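DNA replication factor Cdt1 (Mus musculus, PDB 3A4C) licenses DNA replication in G1 by helping CDC6 and ORC load the MCM complex, and also supports mitosis, with this chain forming its C-terminal winged-helix domain. Local coordinates at residues A[21-24]-A[25-29]; A[42-46]-A[47-51]; A[55-58]-A[59-63]. All blocks are in the same frame, centred on the assembly; numbering follows the deposited sequence.

Contact 1 of 3, residues A[21-24]-A[25-29]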
loop_
_atom_site.group_PDB
_atom_site.type_symbol
_atom_site.label_atom_id
_atom_site.label_comp_id
_atom_site.label_asym_id
_atom_site.label_seq_id
_atom_site.Cartn_x
_atom_site.Cartn_y
_atom_site.Cartn_z
ATOM N N VAL A 21 7.480 -3.575 -0.124
ATOM C CA VAL A 21 7.995 -2.921 1.077
ATOM C C VAL A 21 7.004 -3.144 2.219
ATOM O O VAL A 21 7.386 -3.500 3.329
ATOM C CB VAL A 21 8.210 -1.400 0.874
ATOM C CG1 VAL A 21 8.598 -0.729 2.198
ATOM C CG2 VAL A 21 9.294 -1.140 -0.169
ATOM N N LEU A 22 5.724 -2.936 1.940
ATOM C CA LEU A 22 4.691 -3.193 2.944
ATOM C C LEU A 22 4.753 -4.633 3.467
ATOM O O LEU A 22 4.720 -4.878 4.679
ATOM C CB LEU A 22 3.310 -2.936 2.336
ATOM C CG LEU A 22 2.129 -3.212 3.259
ATOM C CD1 LEU A 22 2.288 -2.392 4.520
ATOM C CD2 LEU A 22 0.809 -2.882 2.563
ATOM N N ARG A 23 4.823 -5.598 2.557
ATOM C CA ARG A 23 4.836 -6.986 2.993
ATOM C C ARG A 23 6.053 -7.272 3.871
ATOM O O ARG A 23 5.954 -7.965 4.880
ATOM C CB ARG A 23 4.802 -7.961 1.815
ATOM C CG ARG A 23 4.432 -9.362 2.289
ATOM C CD ARG A 23 5.200 -10.437 1.575
ATOM N NE ARG A 23 6.555 -10.010 1.240
ATOM C CZ ARG A 23 7.408 -10.759 0.554
ATOM N NH1 ARG A 23 7.036 -11.967 0.154
ATOM N NH2 ARG A 23 8.622 -10.307 0.265
ATOM N N ASN A 24 7.199 -6.732 3.488
ATOM C CA ASN A 24 8.413 -6.928 4.278
ATOM C C ASN A 24 8.343 -6.329 5.677
ATOM O O ASN A 24 8.875 -6.902 6.625
ATOM C CB ASN A 24 9.631 -6.412 3.526
ATOM C CG ASN A 24 10.169 -7.439 2.551
ATOM O OD1 ASN A 24 11.339 -7.407 2.173
ATOM N ND2 ASN A 24 9.313 -8.367 2.151
ATOM N N VAL A 25 7.692 -5.177 5.800
ATOM C CA VAL A 25 7.466 -4.574 7.112
ATOM C C VAL A 25 6.650 -5.520 7.991
ATOM O O VAL A 25 6.959 -5.719 9.170
ATOM C CB VAL A 25 6.751 -3.215 6.989
ATOM C CG1 VAL A 25 6.157 -2.785 8.343
ATOM C CG2 VAL A 25 7.725 -2.167 6.471
ATOM N N PHE A 26 5.614 -6.114 7.412
ATOM C CA PHE A 26 4.788 -7.037 8.174
ATOM C C PHE A 26 5.466 -8.377 8.439
ATOM O O PHE A 26 5.223 -8.991 9.467
ATOM C CB PHE A 26 3.408 -7.218 7.534
ATOM C CG PHE A 26 2.424 -6.177 7.967
ATOM C CD1 PHE A 26 2.408 -4.932 7.368
ATOM C CD2 PHE A 26 1.550 -6.427 9.015
ATOM C CE1 PHE A 26 1.508 -3.959 7.789
ATOM C CE2 PHE A 26 0.648 -5.463 9.436
ATOM C CZ PHE A 26 0.627 -4.230 8.824
ATOM N N VAL A 27 6.317 -8.822 7.525
ATOM C CA VAL A 27 7.080 -10.050 7.756
ATOM C C VAL A 27 7.984 -9.914 8.977
ATOM O O VAL A 27 8.185 -10.865 9.732
ATOM C CB VAL A 27 7.895 -10.454 6.517
ATOM C CG1 VAL A 27 9.015 -11.422 6.897
ATOM C CG2 VAL A 27 6.973 -11.077 5.486
ATOM N N SER A 28 8.505 -8.713 9.178
ATOM C CA SER A 28 9.411 -8.444 10.285
ATOM C C SER A 28 8.665 -8.115 11.572
ATOM O O SER A 28 9.279 -7.956 12.624
ATOM C CB SER A 28 10.338 -7.282 9.925
ATOM O OG SER A 28 11.169 -6.942 11.018
ATOM N N GLU A 29 7.343 -8.001 11.491
ATOM C CA GLU A 29 6.551 -7.642 12.659
ATOM C C GLU A 29 5.799 -8.862 13.186
ATOM O O GLU A 29 5.111 -9.542 12.432
ATOM C CB GLU A 29 5.564 -6.522 12.309
ATOM C CG GLU A 29 4.585 -6.185 13.427
ATOM C CD GLU A 29 5.292 -5.831 14.712
ATOM O OE1 GLU A 29 5.158 -6.598 15.688
ATOM O OE2 GLU A 29 5.993 -4.797 14.742
#
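Leu22 and Phe26 lie one helical turn apart and side by side, pointing the same way from the last turns of helix 3-27. Their closest approach is Leu22 CD1 to Phe26 CE1, 3.7 Å, a methyl against one flank of the ring. Leu22 sends CG opposite its own backbone N (chi1 178°), which carries the isobutyl group along the helix toward the phenyl ring. The same flank of the ring meets backbone: Leu22 O lies in the ring plane, 3.5 Å from Phe26 CD1, so the carbonyl faces the ring edge. That oxygen also accepts the helical bond from Phe26 N, at 3.1 Å. Val25 packs closely as well, with its CG2 3.4 Å from Val21 O.

The other side of the helix is looser. Arg23 runs out at the surface, and its CD comes no nearer than 4.3 Å to Val27 CG2. What holds this side is backbone: Val27 N reaches Arg23 O at 2.8 Å, in the carbonyl plane. One residue later the bonding slackens, for Ser28 N to Asn24 O measures 3.2 Å with an N-H...O angle of 144°, as the helix gives way to the loop. Asn24, Val27 and Ser28 are all exposed there.

Within the winged-helix fold the apolar face turns inward. Leu22 packs on Val39 and Met43 of helix 36-45 and on Leu84, while Phe26 touches Val39, Leu34 of strand 33-35, and Val82 and Leu84 of strand 79-84; Val25 touches Leu34 and Arg42.

Contact 2 of 3, residues A[42-46]-A[47-51]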
loop_
_atom_site.group_PDB
_atom_site.type_symbol
_atom_site.label_atom_id
_atom_site.label_comp_id
_atom_site.label_asym_id
_atom_site.label_seq_id
_atom_site.Cartn_x
_atom_site.Cartn_y
_atom_site.Cartn_z
ATOM N N ARG A 42 7.595 3.150 8.951
ATOM C CA ARG A 42 8.451 2.018 8.627
ATOM C C ARG A 42 8.675 1.884 7.119
ATOM O O ARG A 42 9.765 1.527 6.673
ATOM C CB ARG A 42 7.865 0.732 9.203
ATOM C CG ARG A 42 7.943 0.702 10.707
ATOM C CD ARG A 42 7.509 -0.624 11.281
ATOM N NE ARG A 42 7.327 -0.501 12.726
ATOM C CZ ARG A 42 6.972 -1.498 13.525
ATOM N NH1 ARG A 42 6.784 -2.712 13.033
ATOM N NH2 ARG A 42 6.810 -1.278 14.818
ATOM N N MET A 43 7.644 2.173 6.335
ATOM C CA MET A 43 7.766 2.054 4.891
ATOM C C MET A 43 8.704 3.110 4.322
ATOM O O MET A 43 9.570 2.802 3.519
ATOM C CB MET A 43 6.396 2.147 4.225
ATOM C CG MET A 43 5.575 0.870 4.405
ATOM S SD MET A 43 4.022 0.954 3.529
ATOM C CE MET A 43 4.581 0.711 1.831
ATOM N N VAL A 44 8.541 4.360 4.732
ATOM C CA VAL A 44 9.438 5.385 4.219
ATOM C C VAL A 44 10.881 5.091 4.636
ATOM O O VAL A 44 11.813 5.345 3.881
ATOM C CB VAL A 44 9.015 6.800 4.642
ATOM C CG1 VAL A 44 7.648 7.142 4.046
ATOM C CG2 VAL A 44 9.003 6.932 6.157
ATOM N N ASP A 45 11.065 4.531 5.828
ATOM C CA ASP A 45 12.417 4.239 6.318
ATOM C C ASP A 45 13.023 2.977 5.712
ATOM O O ASP A 45 14.210 2.709 5.897
ATOM C CB ASP A 45 12.403 4.049 7.825
ATOM C CG ASP A 45 12.252 5.336 8.582
ATOM O OD1 ASP A 45 12.136 6.410 7.954
ATOM O OD2 ASP A 45 12.260 5.258 9.826
ATOM N N SER A 46 12.213 2.190 5.016
ATOM C CA SER A 46 12.647 0.874 4.537
ATOM C C SER A 46 13.162 0.877 3.102
ATOM O O SER A 46 13.650 -0.138 2.603
ATOM C CB SER A 46 11.495 -0.133 4.649
ATOM O OG SER A 46 11.326 -0.548 5.990
ATOM N N CYS A 47 13.039 2.007 2.432
ATOM C CA CYS A 47 13.457 2.081 1.042
ATOM C C CYS A 47 13.916 3.497 0.742
ATOM O O CYS A 47 13.840 4.375 1.603
ATOM C CB CYS A 47 12.329 1.623 0.111
ATOM S SG CYS A 47 10.870 2.674 0.165
ATOM N N GLN A 48 14.413 3.725 -0.468
ATOM C CA GLN A 48 14.956 5.033 -0.807
ATOM C C GLN A 48 13.924 6.003 -1.398
ATOM O O GLN A 48 14.264 6.851 -2.217
ATOM C CB GLN A 48 16.132 4.865 -1.772
ATOM C CG GLN A 48 17.329 4.208 -1.116
ATOM C CD GLN A 48 18.444 3.940 -2.097
ATOM O OE1 GLN A 48 19.358 4.747 -2.243
ATOM N NE2 GLN A 48 18.364 2.814 -2.789
ATOM N N THR A 49 12.678 5.901 -0.950
ATOM C CA THR A 49 11.568 6.625 -1.575
ATOM C C THR A 49 11.577 8.153 -1.450
ATOM O O THR A 49 12.061 8.711 -0.469
ATOM C CB THR A 49 10.232 6.129 -1.035
ATOM O OG1 THR A 49 9.183 6.957 -1.548
ATOM C CG2 THR A 49 10.224 6.182 0.495
ATOM N N ALA A 50 11.000 8.820 -2.447
ATOM C CA ALA A 50 10.901 10.282 -2.451
ATOM C C ALA A 50 9.684 10.777 -1.664
ATOM O O ALA A 50 9.398 11.974 -1.632
ATOM C CB ALA A 50 10.843 10.799 -3.884
ATOM N N LEU A 51 8.977 9.853 -1.023
ATOM C CA LEU A 51 7.699 10.170 -0.377
ATOM C C LEU A 51 7.807 10.538 1.102
ATOM O O LEU A 51 8.579 9.938 1.848
ATOM C CB LEU A 51 6.745 8.983 -0.528
ATOM C CG LEU A 51 6.351 8.559 -1.943
ATOM C CD1 LEU A 51 5.469 7.340 -1.882
ATOM C CD2 LEU A 51 5.637 9.697 -2.659
#
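Val44 and Cys47 meet where helix 36-45 runs out and the chain turns into the loop leading to helix 53-66. No clear hydrogen bond joins 42-46 to 47-51; the turn is closed within 42-46 by Ser46 N to Met43 O at 3.1 Å, after which Cys47 is extended (phi -150°, psi 176°). This turn brings Cys47 O to 3.2 Å from Val44 O, two acceptors with no bond between them; the loop then passes back beside Val44.

Val44 is met from two places in the loop. Its CG1 touches Leu51 O at 3.7 Å, while Thr49 CG2 comes against the backbone of Val44, 3.8 Å from Val44 O. Thr49 places OG1 opposite its own N (chi1 173°), so that the hydroxyl faces onward along the loop and accepts from Leu51 N at 3.0 Å, an ST turn. Cys47 directs SG back over the last helical turn, 3.6 Å from Met43 O. Ser46 OG donates to Arg42 O at 2.7 Å, from well outside the carbonyl plane.

The two hydroxyls thus serve the backbone on each side of the bend, one taking up a carbonyl near the helix end and the other an N-H of the loop, whereas the side-chain meetings across the segments are mostly carbon against backbone. The polar bonding that shapes this turn thus lies largely inside each segment, and packing on helices 3-27 and 53-66 probably contributes as well.

Contact 3 of 3, residues A[55-58]-A[59-63]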
loop_
_atom_site.group_PDB
_atom_site.type_symbol
_atom_site.label_atom_id
_atom_site.label_comp_id
_atom_site.label_asym_id
_atom_site.label_seq_id
_atom_site.Cartn_x
_atom_site.Cartn_y
_atom_site.Cartn_z
ATOM N N GLU A 55 2.454 11.317 2.185
ATOM C CA GLU A 55 2.319 10.843 0.814
ATOM C C GLU A 55 2.300 9.324 0.768
ATOM O O GLU A 55 1.607 8.741 -0.050
ATOM C CB GLU A 55 3.443 11.392 -0.066
ATOM C CG GLU A 55 3.350 12.889 -0.303
ATOM C CD GLU A 55 4.645 13.493 -0.817
ATOM O OE1 GLU A 55 4.608 14.626 -1.343
ATOM O OE2 GLU A 55 5.703 12.846 -0.689
ATOM N N MET A 56 3.070 8.689 1.643
ATOM C CA MET A 56 3.042 7.234 1.770
ATOM C C MET A 56 1.643 6.763 2.185
ATOM O O MET A 56 1.120 5.787 1.643
ATOM C CB MET A 56 4.101 6.769 2.777
ATOM C CG MET A 56 4.275 5.258 2.869
ATOM S SD MET A 56 4.788 4.504 1.308
ATOM C CE MET A 56 6.510 5.011 1.221
ATOM N N GLU A 57 1.028 7.460 3.133
ATOM C CA GLU A 57 -0.322 7.088 3.551
ATOM C C GLU A 57 -1.253 7.077 2.355
ATOM O O GLU A 57 -2.069 6.177 2.202
ATOM C CB GLU A 57 -0.879 8.040 4.612
ATOM C CG GLU A 57 -2.307 7.680 5.011
ATOM C CD GLU A 57 -2.824 8.498 6.175
ATOM O OE1 GLU A 57 -3.343 7.899 7.138
ATOM O OE2 GLU A 57 -2.712 9.735 6.124
ATOM N N LYS A 58 -1.131 8.089 1.509
ATOM C CA LYS A 58 -1.962 8.171 0.317
ATOM C C LYS A 58 -1.791 6.934 -0.572
ATOM O O LYS A 58 -2.767 6.400 -1.091
ATOM C CB LYS A 58 -1.643 9.444 -0.464
ATOM C CG LYS A 58 -2.164 10.726 0.189
ATOM C CD LYS A 58 -1.729 11.943 -0.623
ATOM C CE LYS A 58 -2.010 13.243 0.116
ATOM N NZ LYS A 58 -3.465 13.411 0.372
ATOM N N HIS A 59 -0.555 6.472 -0.734
ATOM C CA HIS A 59 -0.293 5.282 -1.552
ATOM C C HIS A 59 -0.830 4.011 -0.921
ATOM O O HIS A 59 -1.280 3.106 -1.624
ATOM C CB HIS A 59 1.201 5.123 -1.825
ATOM C CG HIS A 59 1.742 6.139 -2.773
ATOM N ND1 HIS A 59 1.879 7.468 -2.435
ATOM C CD2 HIS A 59 2.162 6.029 -4.056
ATOM C CE1 HIS A 59 2.368 8.132 -3.467
ATOM N NE2 HIS A 59 2.546 7.282 -4.463
ATOM N N LEU A 60 -0.731 3.921 0.397
ATOM C CA LEU A 60 -1.247 2.760 1.114
ATOM C C LEU A 60 -2.751 2.681 0.973
ATOM O O LEU A 60 -3.309 1.599 0.864
ATOM C CB LEU A 60 -0.901 2.839 2.602
ATOM C CG LEU A 60 0.393 2.166 3.053
ATOM C CD1 LEU A 60 1.537 2.670 2.220
ATOM C CD2 LEU A 60 0.637 2.439 4.524
ATOM N N VAL A 61 -3.408 3.838 1.015
ATOM C CA VAL A 61 -4.852 3.882 0.834
ATOM C C VAL A 61 -5.226 3.441 -0.577
ATOM O O VAL A 61 -6.193 2.706 -0.767
ATOM C CB VAL A 61 -5.414 5.280 1.118
ATOM C CG1 VAL A 61 -6.831 5.398 0.576
ATOM C CG2 VAL A 61 -5.394 5.561 2.626
ATOM N N LEU A 62 -4.461 3.881 -1.573
ATOM C CA LEU A 62 -4.681 3.410 -2.944
ATOM C C LEU A 62 -4.565 1.892 -3.014
ATOM O O LEU A 62 -5.362 1.226 -3.663
ATOM C CB LEU A 62 -3.671 4.039 -3.902
ATOM C CG LEU A 62 -3.799 5.530 -4.191
ATOM C CD1 LEU A 62 -2.900 5.888 -5.391
ATOM C CD2 LEU A 62 -5.239 5.885 -4.489
ATOM N N LEU A 63 -3.566 1.347 -2.331
ATOM C CA LEU A 63 -3.349 -0.096 -2.305
ATOM C C LEU A 63 -4.533 -0.812 -1.648
ATOM O O LEU A 63 -4.960 -1.888 -2.086
ATOM C CB LEU A 63 -2.071 -0.366 -1.512
ATOM C CG LEU A 63 -1.061 -1.452 -1.861
ATOM C CD1 LEU A 63 -0.937 -1.706 -3.373
ATOM C CD2 LEU A 63 0.278 -1.045 -1.240
#
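His59 grips Glu55 O twice, through its backbone N and through the ring nitrogen ND1, in the first half of helix 53-66. The ND1 bond is the shorter, 2.7 Å from His59 ND1 to Glu55 O, and nearly straight at 166°. The oxygen lies in the imidazole plane, at the ring edge, but the ring nitrogen stands above the carbonyl plane, on the opposite face from the backbone donor. CG is set opposite the carbonyl carbon (chi1 -71°), which folds the ring back along the helix toward the preceding turn. The backbone bond, His59 N to Glu55 O, is longer at 3.2 Å.

Leu60 follows with a helical bond from Leu60 N to Met56 O of 2.9 Å, nearly along the C=O axis. Its side chain crosses Met56 obliquely: Leu60 CD1 sits 3.8 Å from both CG and SD of Met56, and 3.2 Å from Met56 O. Val61 leans CG2 against Glu57 O at 3.4 Å, on a more exposed flank. Leu62 N bonds Lys58 O, and Leu62 CG rests 3.4 Å from Lys58 O.

Arg14 of helix 3-27 donates to His59 NE2, while Glu55 OE2 accepts from Ser52 N. With ND1 donating to a carbonyl and NE2 accepting from a guanidinium, the buried imidazole has both nitrogens satisfied and its rotation fixed, a pattern consistent with a neutral ring protonated on ND1. The ND1 bond gives Glu55 O a second donor, while the NE2 bond with Arg14 ties this helix to helix 3-27.

In the fold
The three contacts come in series along the chain, on helix 3-27, at the end of helix 36-45, and on helix 53-66, the three-helix part of the winged-helix fold. Their centres lie about 12 to 16 Å apart, contact 3 nearest the centre of the chain. Contacts 1 and 2 are joined by a salt bridge from Glu29 to Arg42 and by Val21 packing on Ser46. Met43 links all three: it touches Leu22, Met56 and Leu60. Contact 1 meets contact 3 more thinly, through Leu22 and Leu63. Together they show the helices sharing one apolar core, with the antiparallel sheet meeting it at contact 1.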